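Mandelate racemase/muconate lactonizing enzyme-like protein (Rubrobacter xylanophilus DSM 9941, PDB 3CYJ) belongs to the enolase superfamily, pairing a capping N-terminal alpha-plus-beta domain with a TIM-barrel domain that carries a sodium ion. Local coordinates at residues V39-G44 / D106-D111. Numbering follows the deposited sequence.
Sequences VEAHGG and DIALWD
Ala108 presses its methyl group against strand 39-43 where Val39 and Ala41 present their side chains to helix 106-111. The methyl CB of Ala108 lies 3.7 Å from the carbonyl O of Val39 and 4.0 Å from the CG1 branch of the same valine, so it touches backbone and side chain together. With CG1 anti to the backbone N (chi1 177°), Val39 sends that branch to the helix. Two residues along the strand, the CB of Ala41 is 4.2 Å from the same CB of Ala108. It also meets Leu109, whose CB points away from the strand; the side chain reaches back with its CD2 methyl, 4.0 Å from the CB of Ala41. Two small alanines facing each other let the backbones come close, with the CA atoms of Ala41 and Ala108 5.8 Å apart, and the axes of strand 39-43 and helix 106-111 approach to 7.6 Å. The strand and helix run in roughly the same direction, 38° apart, and no hydrogen bond joins them: the side chains that meet are all apolar, although the methyl of Ala108 also lies against the carbonyl O of Val39, and all four touching residues are buried.

This close fit is confined to one face of the strand. Glu40 and His42 lie on its other face, partly exposed and beyond contact with the helix, and by Gly43 and Gly44 the chain has left this part of the helix behind, Gly44 being exposed beyond the end of the strand.

The contact lies in the N-terminal domain, where helix 97-116 packs on the antiparallel sheet containing strand 33-43. Strands 8-26 and 46-53 flank that strand, and Leu11 of the former touches both Val39 and Ala41. Asp111 ties the helix to strand 46-53 through the backbone N of Leu49, while Leu109 also packs on Val81 of helix 78-88.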
loop_
_atom_site.group_PDB
_atom_site.type_symbol
_atom_site.label_atom_id
_atom_site.label_comp_id
_atom_site.label_asym_id
_atom_site.label_seq_id
_atom_site.Cartn_x
_atom_site.Cartn_y
_atom_site.Cartn_z
ATOM N N VAL A 39 -33.045 -20.671 -24.970
ATOM C CA VAL A 39 -32.348 -21.031 -26.186
ATOM C C VAL A 39 -32.396 -22.548 -26.368
ATOM O O VAL A 39 -32.192 -23.325 -25.393
ATOM C CB VAL A 39 -30.867 -20.505 -26.168
ATOM C CG1 VAL A 39 -30.066 -20.932 -27.412
ATOM C CG2 VAL A 39 -30.848 -18.974 -25.988
ATOM N N GLU A 40 -32.707 -22.973 -27.594
ATOM C CA GLU A 40 -32.567 -24.389 -27.906
ATOM C C GLU A 40 -31.583 -24.577 -29.004
ATOM O O GLU A 40 -31.690 -23.936 -30.095
ATOM C CB GLU A 40 -33.895 -25.070 -28.230
ATOM C CG GLU A 40 -34.901 -24.929 -27.084
ATOM C CD GLU A 40 -36.123 -25.826 -27.299
ATOM O OE1 GLU A 40 -36.273 -26.266 -28.461
ATOM O OE2 GLU A 40 -36.907 -26.099 -26.338
ATOM N N ALA A 41 -30.612 -25.446 -28.697
ATOM C CA ALA A 41 -29.560 -25.782 -29.642
ATOM C C ALA A 41 -29.768 -27.179 -30.198
ATOM O O ALA A 41 -29.829 -28.166 -29.437
ATOM C CB ALA A 41 -28.192 -25.673 -29.012
ATOM N N HIS A 42 -29.863 -27.238 -31.527
ATOM C CA HIS A 42 -30.147 -28.460 -32.272
ATOM C C HIS A 42 -28.889 -28.864 -32.946
ATOM O O HIS A 42 -28.283 -28.028 -33.639
ATOM C CB HIS A 42 -31.184 -28.176 -33.360
ATOM C CG HIS A 42 -32.554 -27.952 -32.821
ATOM N ND1 HIS A 42 -32.980 -26.720 -32.372
ATOM C CD2 HIS A 42 -33.580 -28.808 -32.605
ATOM C CE1 HIS A 42 -34.220 -26.820 -31.912
ATOM N NE2 HIS A 42 -34.608 -28.076 -32.040
ATOM N N GLY A 43 -28.476 -30.121 -32.749
ATOM C CA GLY A 43 -27.302 -30.608 -33.459
ATOM C C GLY A 43 -27.072 -32.077 -33.238
ATOM O O GLY A 43 -27.550 -32.629 -32.255
ATOM N N GLY A 44 -26.377 -32.722 -34.183
ATOM C CA GLY A 44 -26.052 -34.157 -34.143
ATOM C C GLY A 44 -27.198 -35.103 -33.783
ATOM O O GLY A 44 -26.934 -36.176 -33.226
ATOM N N ASP A 106 -24.484 -20.638 -23.981
ATOM C CA ASP A 106 -23.483 -21.546 -23.463
ATOM C C ASP A 106 -24.084 -22.756 -22.703
ATOM O O ASP A 106 -23.567 -23.851 -22.771
ATOM C CB ASP A 106 -22.532 -20.778 -22.551
ATOM C CG ASP A 106 -21.411 -21.669 -21.996
ATOM O OD1 ASP A 106 -20.392 -21.909 -22.704
ATOM O OD2 ASP A 106 -21.543 -22.091 -20.835
ATOM N N ILE A 107 -25.143 -22.518 -21.943
ATOM C CA ILE A 107 -25.784 -23.542 -21.173
ATOM C C ILE A 107 -26.482 -24.508 -22.120
ATOM O O ILE A 107 -26.458 -25.715 -21.908
ATOM C CB ILE A 107 -26.823 -22.925 -20.219
ATOM C CG1 ILE A 107 -26.130 -22.017 -19.180
ATOM C CG2 ILE A 107 -27.661 -23.987 -19.544
ATOM C CD1 ILE A 107 -27.086 -21.124 -18.475
ATOM N N ALA A 108 -27.075 -23.964 -23.182
ATOM C CA ALA A 108 -27.704 -24.776 -24.207
ATOM C C ALA A 108 -26.677 -25.656 -24.930
ATOM O O ALA A 108 -26.923 -26.831 -25.164
ATOM C CB ALA A 108 -28.506 -23.866 -25.216
ATOM N N LEU A 109 -25.535 -25.083 -25.305
ATOM C CA LEU A 109 -24.465 -25.838 -25.914
ATOM C C LEU A 109 -23.871 -26.975 -25.037
ATOM O O LEU A 109 -23.475 -28.029 -25.557
ATOM C CB LEU A 109 -23.349 -24.911 -26.351
ATOM C CG LEU A 109 -23.772 -23.854 -27.392
ATOM C CD1 LEU A 109 -22.569 -23.035 -27.855
ATOM C CD2 LEU A 109 -24.432 -24.521 -28.562
ATOM N N TRP A 110 -23.798 -26.747 -23.733
ATOM C CA TRP A 110 -23.302 -27.744 -22.811
ATOM C C TRP A 110 -24.365 -28.821 -22.594
ATOM O O TRP A 110 -24.034 -30.010 -22.569
ATOM C CB TRP A 110 -22.908 -27.130 -21.465
ATOM C CG TRP A 110 -21.473 -26.666 -21.390
ATOM C CD1 TRP A 110 -21.005 -25.340 -21.427
ATOM C CD2 TRP A 110 -20.307 -27.495 -21.222
ATOM N NE1 TRP A 110 -19.635 -25.336 -21.334
ATOM C CE2 TRP A 110 -19.176 -26.634 -21.208
ATOM C CE3 TRP A 110 -20.103 -28.881 -21.124
ATOM C CZ2 TRP A 110 -17.863 -27.124 -21.070
ATOM C CZ3 TRP A 110 -18.789 -29.377 -20.998
ATOM C CH2 TRP A 110 -17.688 -28.504 -20.953
ATOM N N ASP A 111 -25.621 -28.389 -22.421
ATOM C CA ASP A 111 -26.760 -29.329 -22.421
ATOM C C ASP A 111 -26.699 -30.217 -23.673
ATOM O O ASP A 111 -26.732 -31.450 -23.603
ATOM C CB ASP A 111 -28.092 -28.611 -22.354
ATOM C CG ASP A 111 -29.265 -29.561 -21.949
ATOM O OD1 ASP A 111 -29.060 -30.512 -21.141
ATOM O OD2 ASP A 111 -30.403 -29.365 -22.416
#